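Local structure of orotidine 5'-phosphate decarboxylase (Methanocaldococcus jannaschii, 4LUI) at residues B[24-29]-B[37-42]; B[49-54]-B[207-212]; B[63-68]-B[74-79]; B[115-120]-B[126-131]; B[170-175]-B[181-186]. The protein is a homodimeric TIM-barrel enzyme expected to decarboxylate orotidine 5'-monophosphate to UMP, the last step of de novo UMP biosynthesis. One frame throughout, in Å; residues are numbered along the deposited sequence.

Interaction 1: residues B[24-29]-B[37-42]; sequences LMLALD and LKIVED
Leu28, at the C-terminal side of strand 23-27, and Ile39 of helix 33-43 mark the closest backbone approach, with the Leu28 CA and Ile39 CA atoms 8.3 Å apart. The side chains that meet across this gap are aliphatic, a worked example of how a TIM barrel seats a helix on the outside of its sheet. Leu26 and Leu28, two residues apart, both direct their side chains at the helix. Ile39 answers with its CG2 methyl, which lies 3.9 Å from Leu26 CD2 and equally far from Leu28 CD1. The two leucines meet it differently: Leu26 crosses the isoleucine at about a right angle, whereas Leu28 runs past it in the opposite sense and also has Ile39 CD1 beside its CD1 methyl. With CG placed opposite the backbone N (chi1 -175°), Leu28 stretches far enough for its second branch to reach the next helical residue. There Leu28 CD2 presses on Val40 CG2 at 3.5 Å, a snug methyl-to-methyl approach. Leu28 is also the centre of an inverse gamma turn whose last residue is Asp29, predicted to bind substrate. Helix 212-215 borders the contact, Ile214 touching Leu26 and Tyr215 touching Ile39. Val40 in turn packs on Ile50 of strand 49-53 and on Cys72 of helix 63-72.

Interaction 2: residues B[49-54]-B[207-212]; sequences AIKVGY and YVIVGR
Tyr207 carries its ring beside its own backbone N (chi1 -59°), a turn that brings CE2 to Ala49, while Lys51, its CG opposite the backbone N (chi1 -175°), runs towards Ile209. Both pairs lie inside the TIM barrel, where strands 49-53 and 207-210 are not neighbours: strand 23-27 stands between them, and the contact reaches over it. The backbones stay well apart, 8.7 Å between Lys51 CA and Ile209 CA, and the link is made by side chains. At one level Ala49 CB comes obliquely to the tyrosine ring, 4.0 Å from Tyr207 CE2. At the next, the lysine bends at chi3 (74°), and its Lys51 CE methylene sits 4.2 Å from Ile209 CD1, a loose van der Waals contact. Met25 of the intervening strand packs against both Lys51 and Tyr207. Beyond CE, the lysine becomes polar: its NZ forms a salt bridge with Asp79 OD2, and both residues are predicted to bind substrate. The aliphatic part of the chain thus leads the amino group towards the predicted pocket. The tyrosine likewise ends in a polar group, and Tyr207 OH is hydrogen-bonded to Glu75 OE1.

Interaction 3: residues B[63-68]-B[74-79]; sequences EIIKEI and KEVIAD
Val76 is the residue of strand 75-82 that receives Ile65 and Ile68 from helix 63-72, the preceding outer helix of the TIM barrel. Along 74-79, Lys74 comes first and leads its chain away from the helix, its NZ hydrogen-bonded to the carbonyl oxygens of Lys44 and Val47. Glu75 follows, its carboxylate bonded to Tyr207 OH and Lys127 NZ across the barrel. Val76 then faces the helix and splits the work between its methyls. Val76 CG1, opposite the backbone N (chi1 174°), lies 3.9 Å from Ile65 CG2, the two side chains meeting at a slant. Val76 CG2 lies 3.7 Å from Ile68 CG2, and here they cross nearly perpendicularly. Both isoleucines offer CG2 rather than the longer ethyl arm, and one valine seats between residues three apart on the helix. Ile77 points away from the helix. Asp79 closes the segment as a predicted substrate-binding residue, and its OD1 forms a salt bridge with NZ of Lys81, the predicted proton donor.

Interaction 4: residues B[115-120]-B[126-131]; sequences KAVQDV and KKVIMV
Val128 points from strand 127-131 toward helix 111-124 and is met by Val117 and Gln118 at different angles. Val117 leans across it at a slant, placing its CG1 methyl 3.8 Å from Val128 CG2 and only slightly farther from Val128 CG1. Gln118 instead crosses the valine at about a right angle and uses the start of its chain: Gln118 CG lies 3.9 Å from Val128 CG2. The same methyl also reaches the helix backbone, 3.7 Å from Gln118 CA, which fits the close 6.0 Å approach of Gln118 CA to Val128 CA. Val128 CG2, set beside its own backbone N, thus makes the closest approaches, with CG1 touching slightly farther off. The elements belong to one beta-alpha-beta unit of the TIM barrel, and Val117 also packs on Ile103 and Val105 of strand 102-106. For Gln118 the chemistry divides along the chain: its methylene serves the apolar seat, while its extended course (chi2 -175°) carries NE2 away to donate to the carbonyl oxygen of Leu157, so that the NE2 end of a buried side chain has a polar partner without interrupting the hydrocarbon packing.

Interaction 5: residues B[170-175]-B[181-186]; sequences ERLKEI and LPVITP
Leu172 CD1 is the methyl that reaches from helix 169-179 to the strand, where it finds two partners on alternate residues. Val183 CG1 lies 4.0 Å from Leu172 CD1, the leucine and valine sliding past each other in opposite directions. Thr185 approaches otherwise, its side chain and that of Leu172 meeting end on, with Leu172 CD1 4.2 Å from Thr185 OG1. That is a van der Waals contact with a hydroxyl whose bonding lies outside the pair: OG1, opposite the backbone N (chi1 -166°), is hydrogen-bonded to the carbonyl oxygen of Ala164. The helix here belongs to the beta-alpha-beta unit formed by strand 161-163, helix 169-179 and strand 183-186, a crossover of the TIM barrel, and Leu172 and Ile175 are among the residues it turns inward, Ile175 packing on Ile162. On the same helix, the Arg171 guanidinium has Ile175 CG1 over one face, 3.6 Å above the plane and towards the rim. Its edge faces Glu174, with Arg171 NH1 and Glu174 OE1 paired in plane in a salt bridge of 3.5 Å. Farther out, Arg171 NH2 forms salt bridges with Glu133 and Asp148. Right after Thr185 comes Pro186, predicted to bind substrate.

How the interactions relate
Interaction 2 is the hub, its centre about 8 Å from that of interaction 1, 11 Å from interaction 3 and 16 Å from interaction 5. The other four each seat an outer helix on the barrel, interactions 3 and 5 being farthest apart, about 24 Å between centres. Probable backbone hydrogen bonds join neighbouring strands: Leu26 O to Lys51 N (2.8 Å) between interactions 1 and 2, and Ile209 N to Thr185 O (2.8 Å) between 2 and 5. Within the barrel, Glu75 OE2 and Lys127 NZ form a salt bridge of 2.6 Å between interactions 3 and 4. Asp29, Lys51, Asp79, Pro186 and Gly211, predicted substrate-binding residues, distribute the pocket over interactions 1, 2, 3 and 5.

Interaction 1: residues B[24-29]-B[37-42]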
# COMPACT_ATOMS: atom_id res chain seq x y z
N LEU B 24 -14.64 -19.33 -0.34
CA LEU B 24 -14.81 -18.38 -1.43
C LEU B 24 -14.66 -16.95 -0.91
O LEU B 24 -15.40 -16.52 -0.03
CB LEU B 24 -16.17 -18.56 -2.10
CG LEU B 24 -16.55 -17.54 -3.16
CD1 LEU B 24 -15.57 -17.59 -4.33
CD2 LEU B 24 -17.98 -17.78 -3.64
N MET B 25 -13.69 -16.23 -1.47
CA MET B 25 -13.43 -14.85 -1.07
C MET B 25 -13.79 -13.93 -2.21
O MET B 25 -13.26 -14.08 -3.31
CB MET B 25 -11.95 -14.67 -0.70
CG MET B 25 -11.61 -13.23 -0.29
SD MET B 25 -9.86 -13.04 0.11
CE MET B 25 -9.75 -14.01 1.60
N LEU B 26 -14.69 -12.99 -1.96
CA LEU B 26 -15.06 -12.01 -2.97
C LEU B 26 -14.10 -10.83 -2.95
O LEU B 26 -13.93 -10.20 -1.90
CB LEU B 26 -16.50 -11.51 -2.72
CG LEU B 26 -16.96 -10.32 -3.59
CD1 LEU B 26 -16.94 -10.70 -5.07
CD2 LEU B 26 -18.35 -9.82 -3.17
N ALA B 27 -13.48 -10.53 -4.10
CA ALA B 27 -12.70 -9.31 -4.23
C ALA B 27 -13.66 -8.19 -4.61
O ALA B 27 -14.09 -8.09 -5.77
CB ALA B 27 -11.57 -9.47 -5.29
N LEU B 28 -14.02 -7.36 -3.64
CA LEU B 28 -15.11 -6.41 -3.82
C LEU B 28 -14.54 -5.11 -4.37
O LEU B 28 -14.52 -4.09 -3.68
CB LEU B 28 -15.83 -6.17 -2.50
CG LEU B 28 -17.07 -5.27 -2.54
CD1 LEU B 28 -18.08 -5.81 -3.54
CD2 LEU B 28 -17.68 -5.17 -1.16
N ASP B 29 -14.09 -5.16 -5.61
CA ASP B 29 -13.35 -4.04 -6.18
C ASP B 29 -14.28 -3.10 -6.95
O ASP B 29 -14.23 -2.99 -8.18
CB ASP B 29 -12.23 -4.57 -7.07
CG ASP B 29 -11.20 -5.36 -6.28
OD1 ASP B 29 -10.99 -5.05 -5.09
OD2 ASP B 29 -10.62 -6.31 -6.85
N LEU B 37 -22.21 -1.98 -0.82
CA LEU B 37 -23.12 -2.47 0.22
C LEU B 37 -24.23 -3.32 -0.37
O LEU B 37 -24.67 -4.30 0.24
CB LEU B 37 -23.69 -1.30 1.02
CG LEU B 37 -22.65 -0.64 1.93
CD1 LEU B 37 -23.21 0.57 2.66
CD2 LEU B 37 -22.07 -1.65 2.92
N LYS B 38 -24.69 -2.96 -1.57
CA LYS B 38 -25.72 -3.73 -2.25
C LYS B 38 -25.21 -5.14 -2.55
O LYS B 38 -25.91 -6.12 -2.32
CB LYS B 38 -26.14 -3.05 -3.56
CG LYS B 38 -27.20 -3.85 -4.31
CD LYS B 38 -27.51 -3.28 -5.70
CE LYS B 38 -28.26 -1.96 -5.62
NZ LYS B 38 -29.54 -2.07 -4.87
N ILE B 39 -23.99 -5.22 -3.03
CA ILE B 39 -23.41 -6.50 -3.41
C ILE B 39 -23.20 -7.39 -2.19
O ILE B 39 -23.54 -8.58 -2.22
CB ILE B 39 -22.10 -6.32 -4.15
CG1 ILE B 39 -22.37 -5.67 -5.52
CG2 ILE B 39 -21.38 -7.65 -4.32
CD1 ILE B 39 -21.14 -5.04 -6.14
N VAL B 40 -22.65 -6.82 -1.13
CA VAL B 40 -22.43 -7.58 0.10
C VAL B 40 -23.71 -8.21 0.62
O VAL B 40 -23.74 -9.41 0.93
CB VAL B 40 -21.79 -6.70 1.21
CG1 VAL B 40 -21.80 -7.44 2.54
CG2 VAL B 40 -20.36 -6.33 0.83
N GLU B 41 -24.78 -7.42 0.71
CA GLU B 41 -26.07 -7.93 1.16
C GLU B 41 -26.54 -9.07 0.27
O GLU B 41 -27.13 -10.05 0.74
CB GLU B 41 -27.11 -6.81 1.18
CG GLU B 41 -28.54 -7.27 1.44
CD GLU B 41 -28.81 -7.58 2.90
OE1 GLU B 41 -27.89 -7.39 3.73
OE2 GLU B 41 -29.94 -8.01 3.22
N ASP B 42 -26.27 -8.95 -1.03
CA ASP B 42 -26.79 -9.90 -2.01
C ASP B 42 -26.03 -11.23 -1.98
O ASP B 42 -26.65 -12.29 -2.19
CB ASP B 42 -26.73 -9.28 -3.42
CG ASP B 42 -27.87 -9.74 -4.32
OD1 ASP B 42 -28.99 -9.95 -3.80
OD2 ASP B 42 -27.65 -9.89 -5.54

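Interaction 2: residues B[49-54]-B[207-212]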
# COMPACT_ATOMS: atom_id res chain seq x y z
N ALA B 49 -15.72 -14.91 2.66
CA ALA B 49 -14.92 -13.75 3.02
C ALA B 49 -15.10 -12.63 2.01
O ALA B 49 -15.43 -12.89 0.85
CB ALA B 49 -13.44 -14.12 3.14
N ILE B 50 -14.87 -11.40 2.45
CA ILE B 50 -14.92 -10.25 1.56
C ILE B 50 -13.59 -9.51 1.66
O ILE B 50 -13.15 -9.19 2.77
CB ILE B 50 -16.07 -9.30 1.93
CG1 ILE B 50 -17.42 -10.04 1.80
CG2 ILE B 50 -16.06 -8.06 1.03
CD1 ILE B 50 -18.60 -9.27 2.30
N LYS B 51 -12.96 -9.25 0.51
CA LYS B 51 -11.68 -8.54 0.46
C LYS B 51 -11.91 -7.14 -0.11
O LYS B 51 -12.48 -6.98 -1.20
CB LYS B 51 -10.68 -9.33 -0.40
CG LYS B 51 -9.25 -8.76 -0.44
CD LYS B 51 -8.27 -9.67 -1.22
CE LYS B 51 -8.48 -9.61 -2.73
NZ LYS B 51 -8.14 -8.27 -3.31
N VAL B 52 -11.47 -6.13 0.63
CA VAL B 52 -11.63 -4.75 0.19
C VAL B 52 -10.27 -4.10 0.05
O VAL B 52 -9.33 -4.41 0.80
CB VAL B 52 -12.51 -3.93 1.16
CG1 VAL B 52 -13.95 -4.46 1.17
CG2 VAL B 52 -11.91 -3.91 2.55
N GLY B 53 -10.15 -3.20 -0.92
CA GLY B 53 -8.88 -2.54 -1.15
C GLY B 53 -8.96 -1.04 -0.98
O GLY B 53 -10.01 -0.49 -0.68
N TYR B 54 -7.83 -0.37 -1.20
CA TYR B 54 -7.77 1.08 -1.09
C TYR B 54 -8.70 1.90 -2.00
O TYR B 54 -9.20 2.94 -1.56
CB TYR B 54 -6.33 1.57 -1.23
CG TYR B 54 -5.53 1.43 0.06
CD1 TYR B 54 -6.02 1.94 1.25
CD2 TYR B 54 -4.27 0.83 0.07
CE1 TYR B 54 -5.30 1.85 2.42
CE2 TYR B 54 -3.53 0.74 1.25
CZ TYR B 54 -4.07 1.25 2.42
OH TYR B 54 -3.38 1.18 3.62
N TYR B 207 -8.30 -20.21 0.43
CA TYR B 207 -9.37 -19.39 -0.16
C TYR B 207 -9.13 -19.26 -1.66
O TYR B 207 -7.98 -19.10 -2.10
CB TYR B 207 -9.36 -17.97 0.40
CG TYR B 207 -9.54 -17.79 1.89
CD1 TYR B 207 -8.50 -18.10 2.78
CD2 TYR B 207 -10.71 -17.26 2.40
CE1 TYR B 207 -8.65 -17.91 4.14
CE2 TYR B 207 -10.87 -17.06 3.77
CZ TYR B 207 -9.83 -17.38 4.63
OH TYR B 207 -9.97 -17.20 5.99
N VAL B 208 -10.20 -19.30 -2.43
CA VAL B 208 -10.12 -18.87 -3.83
C VAL B 208 -10.83 -17.54 -3.98
O VAL B 208 -11.88 -17.30 -3.38
CB VAL B 208 -10.70 -19.91 -4.82
CG1 VAL B 208 -9.79 -21.13 -4.93
CG2 VAL B 208 -12.12 -20.31 -4.43
N ILE B 209 -10.22 -16.66 -4.77
CA ILE B 209 -10.76 -15.32 -4.98
C ILE B 209 -11.54 -15.26 -6.28
O ILE B 209 -11.08 -15.73 -7.32
CB ILE B 209 -9.63 -14.28 -5.09
CG1 ILE B 209 -8.73 -14.31 -3.86
CG2 ILE B 209 -10.21 -12.88 -5.29
CD1 ILE B 209 -7.47 -13.47 -4.08
N VAL B 210 -12.71 -14.64 -6.22
CA VAL B 210 -13.46 -14.28 -7.43
C VAL B 210 -13.81 -12.81 -7.28
O VAL B 210 -14.17 -12.36 -6.19
CB VAL B 210 -14.73 -15.13 -7.58
CG1 VAL B 210 -15.55 -14.69 -8.79
CG2 VAL B 210 -14.37 -16.62 -7.69
N GLY B 211 -13.69 -12.07 -8.38
CA GLY B 211 -13.92 -10.64 -8.34
C GLY B 211 -14.99 -10.18 -9.32
O GLY B 211 -16.20 -10.32 -9.08
N ARG B 212 -14.54 -9.65 -10.46
CA ARG B 212 -15.42 -8.98 -11.41
C ARG B 212 -16.57 -9.84 -11.93
O ARG B 212 -17.63 -9.32 -12.25
CB ARG B 212 -14.64 -8.37 -12.58
CG ARG B 212 -13.75 -9.36 -13.32
CD ARG B 212 -12.96 -8.67 -14.44
NE ARG B 212 -13.87 -8.11 -15.44
CZ ARG B 212 -13.51 -7.80 -16.69
NH1 ARG B 212 -12.27 -8.00 -17.09
NH2 ARG B 212 -14.41 -7.30 -17.53

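Interaction 3: residues B[63-68]-B[74-79]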
# COMPACT_ATOMS: atom_id res chain seq x y z
N GLU B 63 -14.97 3.66 7.60
CA GLU B 63 -16.40 3.51 7.91
C GLU B 63 -17.03 2.41 7.04
O GLU B 63 -17.89 1.68 7.51
CB GLU B 63 -17.17 4.83 7.76
CG GLU B 63 -17.25 5.40 6.34
CD GLU B 63 -18.40 4.82 5.53
OE1 GLU B 63 -18.38 4.94 4.28
OE2 GLU B 63 -19.33 4.24 6.14
N ILE B 64 -16.58 2.29 5.79
CA ILE B 64 -17.17 1.31 4.88
C ILE B 64 -16.90 -0.12 5.34
O ILE B 64 -17.72 -1.01 5.15
CB ILE B 64 -16.74 1.54 3.39
CG1 ILE B 64 -17.55 0.66 2.44
CG2 ILE B 64 -15.25 1.29 3.20
CD1 ILE B 64 -19.05 0.83 2.56
N ILE B 65 -15.73 -0.36 5.94
CA ILE B 65 -15.41 -1.67 6.48
C ILE B 65 -16.35 -2.00 7.65
O ILE B 65 -16.86 -3.12 7.75
CB ILE B 65 -13.95 -1.73 6.95
CG1 ILE B 65 -13.02 -1.35 5.80
CG2 ILE B 65 -13.62 -3.12 7.51
CD1 ILE B 65 -11.55 -1.34 6.19
N LYS B 66 -16.56 -1.02 8.52
CA LYS B 66 -17.51 -1.13 9.63
C LYS B 66 -18.90 -1.49 9.12
O LYS B 66 -19.55 -2.38 9.66
CB LYS B 66 -17.57 0.18 10.42
CG LYS B 66 -18.60 0.20 11.56
CD LYS B 66 -18.57 1.50 12.38
CE LYS B 66 -19.07 2.70 11.58
NZ LYS B 66 -19.30 3.92 12.44
N GLU B 67 -19.33 -0.80 8.07
CA GLU B 67 -20.68 -0.99 7.55
C GLU B 67 -20.83 -2.35 6.90
O GLU B 67 -21.88 -2.99 7.03
CB GLU B 67 -21.03 0.10 6.53
CG GLU B 67 -21.21 1.48 7.12
CD GLU B 67 -22.34 1.55 8.12
OE1 GLU B 67 -23.43 1.01 7.83
OE2 GLU B 67 -22.14 2.14 9.20
N ILE B 68 -19.79 -2.79 6.20
CA ILE B 68 -19.77 -4.11 5.58
C ILE B 68 -19.91 -5.16 6.68
O ILE B 68 -20.56 -6.19 6.48
CB ILE B 68 -18.50 -4.32 4.71
CG1 ILE B 68 -18.62 -3.55 3.40
CG2 ILE B 68 -18.27 -5.80 4.41
CD1 ILE B 68 -17.37 -3.53 2.54
N LYS B 74 -19.49 -12.02 7.89
CA LYS B 74 -18.41 -12.84 7.34
C LYS B 74 -17.09 -12.08 7.47
O LYS B 74 -17.06 -10.87 7.72
CB LYS B 74 -18.69 -13.20 5.88
CG LYS B 74 -19.99 -13.98 5.63
CD LYS B 74 -19.87 -15.43 6.06
CE LYS B 74 -21.21 -16.18 5.93
NZ LYS B 74 -21.52 -16.59 4.54
N GLU B 75 -16.00 -12.81 7.29
CA GLU B 75 -14.65 -12.30 7.44
C GLU B 75 -14.35 -11.19 6.44
O GLU B 75 -14.55 -11.38 5.25
CB GLU B 75 -13.69 -13.47 7.23
CG GLU B 75 -12.23 -13.13 7.32
CD GLU B 75 -11.38 -14.38 7.23
OE1 GLU B 75 -11.69 -15.26 6.39
OE2 GLU B 75 -10.42 -14.48 8.02
N VAL B 76 -13.84 -10.06 6.91
CA VAL B 76 -13.47 -8.97 6.00
C VAL B 76 -11.96 -8.75 6.03
O VAL B 76 -11.38 -8.51 7.10
CB VAL B 76 -14.19 -7.66 6.34
CG1 VAL B 76 -13.68 -6.50 5.47
CG2 VAL B 76 -15.70 -7.84 6.17
N ILE B 77 -11.33 -8.84 4.87
CA ILE B 77 -9.87 -8.74 4.74
C ILE B 77 -9.51 -7.46 4.00
O ILE B 77 -10.06 -7.19 2.94
CB ILE B 77 -9.30 -9.92 3.93
CG1 ILE B 77 -9.64 -11.26 4.61
CG2 ILE B 77 -7.78 -9.78 3.74
CD1 ILE B 77 -9.29 -11.32 6.08
N ALA B 78 -8.60 -6.68 4.57
CA ALA B 78 -8.17 -5.43 3.94
C ALA B 78 -6.93 -5.64 3.10
O ALA B 78 -5.84 -5.90 3.64
CB ALA B 78 -7.94 -4.36 4.98
N ASP B 79 -7.08 -5.55 1.78
CA ASP B 79 -5.97 -5.79 0.88
C ASP B 79 -5.24 -4.47 0.68
O ASP B 79 -5.42 -3.78 -0.33
CB ASP B 79 -6.49 -6.35 -0.44
CG ASP B 79 -5.38 -6.85 -1.35
OD1 ASP B 79 -4.18 -6.72 -0.97
OD2 ASP B 79 -5.70 -7.34 -2.45

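Interaction 4: residues B[115-120]-B[126-131]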
# COMPACT_ATOMS: atom_id res chain seq x y z
N LYS B 115 6.34 -8.09 11.29
CA LYS B 115 6.15 -8.29 12.73
C LYS B 115 5.35 -7.17 13.39
O LYS B 115 4.52 -7.41 14.26
CB LYS B 115 7.52 -8.43 13.41
CG LYS B 115 8.17 -9.80 13.25
CD LYS B 115 9.51 -9.84 13.98
CE LYS B 115 10.03 -11.26 14.18
NZ LYS B 115 9.13 -12.06 15.08
N ALA B 116 5.60 -5.93 12.96
CA ALA B 116 4.87 -4.78 13.49
C ALA B 116 3.36 -4.94 13.30
O ALA B 116 2.57 -4.64 14.20
CB ALA B 116 5.37 -3.49 12.86
N VAL B 117 2.97 -5.40 12.12
CA VAL B 117 1.55 -5.66 11.85
C VAL B 117 1.06 -6.86 12.67
O VAL B 117 -0.01 -6.79 13.28
CB VAL B 117 1.32 -5.92 10.37
CG1 VAL B 117 -0.15 -6.19 10.11
CG2 VAL B 117 1.77 -4.71 9.57
N GLN B 118 1.85 -7.93 12.72
CA GLN B 118 1.50 -9.11 13.50
C GLN B 118 1.26 -8.80 14.97
O GLN B 118 0.32 -9.32 15.58
CB GLN B 118 2.60 -10.16 13.39
CG GLN B 118 2.67 -10.85 12.05
CD GLN B 118 3.69 -11.96 12.08
OE1 GLN B 118 4.89 -11.69 12.11
NE2 GLN B 118 3.22 -13.20 12.13
N ASP B 119 2.11 -7.96 15.54
CA ASP B 119 1.99 -7.62 16.95
C ASP B 119 0.65 -6.96 17.26
O ASP B 119 0.04 -7.22 18.30
CB ASP B 119 3.17 -6.76 17.41
CG ASP B 119 4.48 -7.55 17.51
OD1 ASP B 119 4.45 -8.79 17.35
OD2 ASP B 119 5.53 -6.93 17.75
N VAL B 120 0.18 -6.12 16.34
CA VAL B 120 -1.13 -5.49 16.49
C VAL B 120 -2.23 -6.53 16.35
O VAL B 120 -3.16 -6.59 17.17
CB VAL B 120 -1.34 -4.38 15.43
CG1 VAL B 120 -2.80 -3.88 15.42
CG2 VAL B 120 -0.38 -3.24 15.66
N LYS B 126 -6.70 -11.18 15.33
CA LYS B 126 -6.99 -10.98 13.92
C LYS B 126 -5.81 -11.43 13.07
O LYS B 126 -4.76 -11.81 13.61
CB LYS B 126 -7.42 -9.53 13.66
CG LYS B 126 -8.82 -9.26 14.26
CD LYS B 126 -9.29 -7.84 14.09
CE LYS B 126 -10.76 -7.75 14.47
NZ LYS B 126 -11.32 -6.40 14.23
N LYS B 127 -6.00 -11.44 11.75
CA LYS B 127 -5.07 -12.10 10.84
C LYS B 127 -4.12 -11.16 10.09
O LYS B 127 -4.48 -10.05 9.68
CB LYS B 127 -5.84 -12.92 9.80
CG LYS B 127 -6.65 -14.07 10.36
CD LYS B 127 -7.36 -14.79 9.23
CE LYS B 127 -8.22 -15.93 9.75
NZ LYS B 127 -8.97 -16.53 8.62
N VAL B 128 -2.91 -11.66 9.88
CA VAL B 128 -1.94 -11.04 8.97
C VAL B 128 -1.64 -12.00 7.82
O VAL B 128 -1.37 -13.17 8.02
CB VAL B 128 -0.65 -10.70 9.71
CG1 VAL B 128 0.38 -10.06 8.76
CG2 VAL B 128 -0.95 -9.81 10.88
N ILE B 129 -1.71 -11.48 6.60
CA ILE B 129 -1.60 -12.29 5.40
C ILE B 129 -0.48 -11.67 4.57
O ILE B 129 -0.49 -10.47 4.31
CB ILE B 129 -2.93 -12.23 4.62
CG1 ILE B 129 -4.06 -12.87 5.45
CG2 ILE B 129 -2.79 -12.88 3.26
CD1 ILE B 129 -5.46 -12.41 5.06
N MET B 130 0.50 -12.47 4.17
CA MET B 130 1.64 -11.91 3.44
C MET B 130 1.57 -12.19 1.94
O MET B 130 1.35 -13.33 1.53
CB MET B 130 2.96 -12.49 3.97
CG MET B 130 4.19 -11.91 3.25
SD MET B 130 5.72 -12.79 3.63
CE MET B 130 5.70 -12.63 5.41
N VAL B 131 1.77 -11.15 1.13
CA VAL B 131 1.96 -11.37 -0.30
C VAL B 131 3.33 -11.96 -0.53
O VAL B 131 4.34 -11.33 -0.21
CB VAL B 131 1.93 -10.04 -1.07
CG1 VAL B 131 2.16 -10.31 -2.56
CG2 VAL B 131 0.62 -9.33 -0.87

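Interaction 5: residues B[170-175]-B[181-186]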
# COMPACT_ATOMS: atom_id res chain seq x y z
N GLU B 170 1.32 -26.15 -10.98
CA GLU B 170 2.55 -26.78 -10.50
C GLU B 170 3.30 -25.82 -9.57
O GLU B 170 3.91 -26.25 -8.59
CB GLU B 170 3.43 -27.22 -11.66
CG GLU B 170 2.79 -28.26 -12.59
CD GLU B 170 1.96 -27.65 -13.72
OE1 GLU B 170 1.70 -26.43 -13.70
OE2 GLU B 170 1.57 -28.41 -14.64
N ARG B 171 3.25 -24.53 -9.89
CA ARG B 171 3.91 -23.52 -9.06
C ARG B 171 3.16 -23.30 -7.75
O ARG B 171 3.77 -23.11 -6.70
CB ARG B 171 4.05 -22.21 -9.84
CG ARG B 171 4.61 -21.05 -9.04
CD ARG B 171 6.05 -21.31 -8.59
NE ARG B 171 6.46 -20.27 -7.64
CZ ARG B 171 7.50 -20.37 -6.82
NH1 ARG B 171 8.27 -21.45 -6.81
NH2 ARG B 171 7.76 -19.37 -5.99
N LEU B 172 1.83 -23.32 -7.82
CA LEU B 172 1.01 -23.19 -6.62
C LEU B 172 1.32 -24.33 -5.63
O LEU B 172 1.46 -24.11 -4.43
CB LEU B 172 -0.48 -23.18 -6.99
CG LEU B 172 -1.49 -22.94 -5.86
CD1 LEU B 172 -1.21 -21.63 -5.15
CD2 LEU B 172 -2.90 -22.94 -6.42
N LYS B 173 1.45 -25.54 -6.16
CA LYS B 173 1.81 -26.68 -5.32
C LYS B 173 3.16 -26.46 -4.63
O LYS B 173 3.33 -26.77 -3.45
CB LYS B 173 1.83 -27.96 -6.15
CG LYS B 173 2.10 -29.22 -5.35
CD LYS B 173 1.93 -30.46 -6.20
CE LYS B 173 2.13 -31.74 -5.39
NZ LYS B 173 3.56 -31.95 -5.01
N GLU B 174 4.13 -25.91 -5.36
CA GLU B 174 5.44 -25.64 -4.78
C GLU B 174 5.35 -24.61 -3.66
O GLU B 174 5.99 -24.75 -2.61
CB GLU B 174 6.41 -25.16 -5.86
CG GLU B 174 6.77 -26.23 -6.87
CD GLU B 174 7.59 -25.70 -8.03
OE1 GLU B 174 7.44 -24.51 -8.37
OE2 GLU B 174 8.39 -26.48 -8.59
N ILE B 175 4.56 -23.57 -3.88
CA ILE B 175 4.36 -22.53 -2.88
C ILE B 175 3.75 -23.09 -1.59
O ILE B 175 4.25 -22.82 -0.50
CB ILE B 175 3.50 -21.38 -3.46
CG1 ILE B 175 4.24 -20.70 -4.61
CG2 ILE B 175 3.18 -20.36 -2.39
CD1 ILE B 175 3.33 -19.85 -5.49
N LEU B 181 1.25 -22.99 4.81
CA LEU B 181 0.26 -22.08 5.36
C LEU B 181 -0.93 -22.02 4.41
O LEU B 181 -0.78 -22.35 3.22
CB LEU B 181 0.85 -20.67 5.48
CG LEU B 181 1.92 -20.51 6.56
CD1 LEU B 181 2.64 -19.20 6.39
CD2 LEU B 181 1.28 -20.61 7.94
N PRO B 182 -2.09 -21.59 4.91
CA PRO B 182 -3.21 -21.30 4.00
C PRO B 182 -2.81 -20.33 2.89
O PRO B 182 -2.04 -19.39 3.12
CB PRO B 182 -4.24 -20.65 4.92
CG PRO B 182 -3.98 -21.30 6.25
CD PRO B 182 -2.48 -21.40 6.32
N VAL B 183 -3.35 -20.56 1.70
CA VAL B 183 -3.08 -19.72 0.55
C VAL B 183 -4.39 -19.11 0.09
O VAL B 183 -5.44 -19.77 0.13
CB VAL B 183 -2.48 -20.55 -0.61
CG1 VAL B 183 -2.14 -19.64 -1.78
CG2 VAL B 183 -1.24 -21.27 -0.14
N ILE B 184 -4.30 -17.85 -0.31
CA ILE B 184 -5.39 -17.09 -0.92
C ILE B 184 -4.98 -16.84 -2.37
O ILE B 184 -3.95 -16.21 -2.63
CB ILE B 184 -5.57 -15.77 -0.18
CG1 ILE B 184 -5.96 -16.04 1.28
CG2 ILE B 184 -6.61 -14.91 -0.86
CD1 ILE B 184 -5.69 -14.86 2.22
N THR B 185 -5.75 -17.36 -3.31
CA THR B 185 -5.33 -17.38 -4.71
C THR B 185 -6.54 -17.24 -5.65
O THR B 185 -7.66 -17.60 -5.28
CB THR B 185 -4.56 -18.70 -5.01
OG1 THR B 185 -3.86 -18.59 -6.26
CG2 THR B 185 -5.49 -19.90 -5.06
N PRO B 186 -6.35 -16.71 -6.86
CA PRO B 186 -7.53 -16.60 -7.72
C PRO B 186 -8.11 -17.96 -8.10
O PRO B 186 -7.35 -18.88 -8.41
CB PRO B 186 -6.99 -15.90 -8.97
CG PRO B 186 -5.83 -15.12 -8.48
CD PRO B 186 -5.19 -16.00 -7.44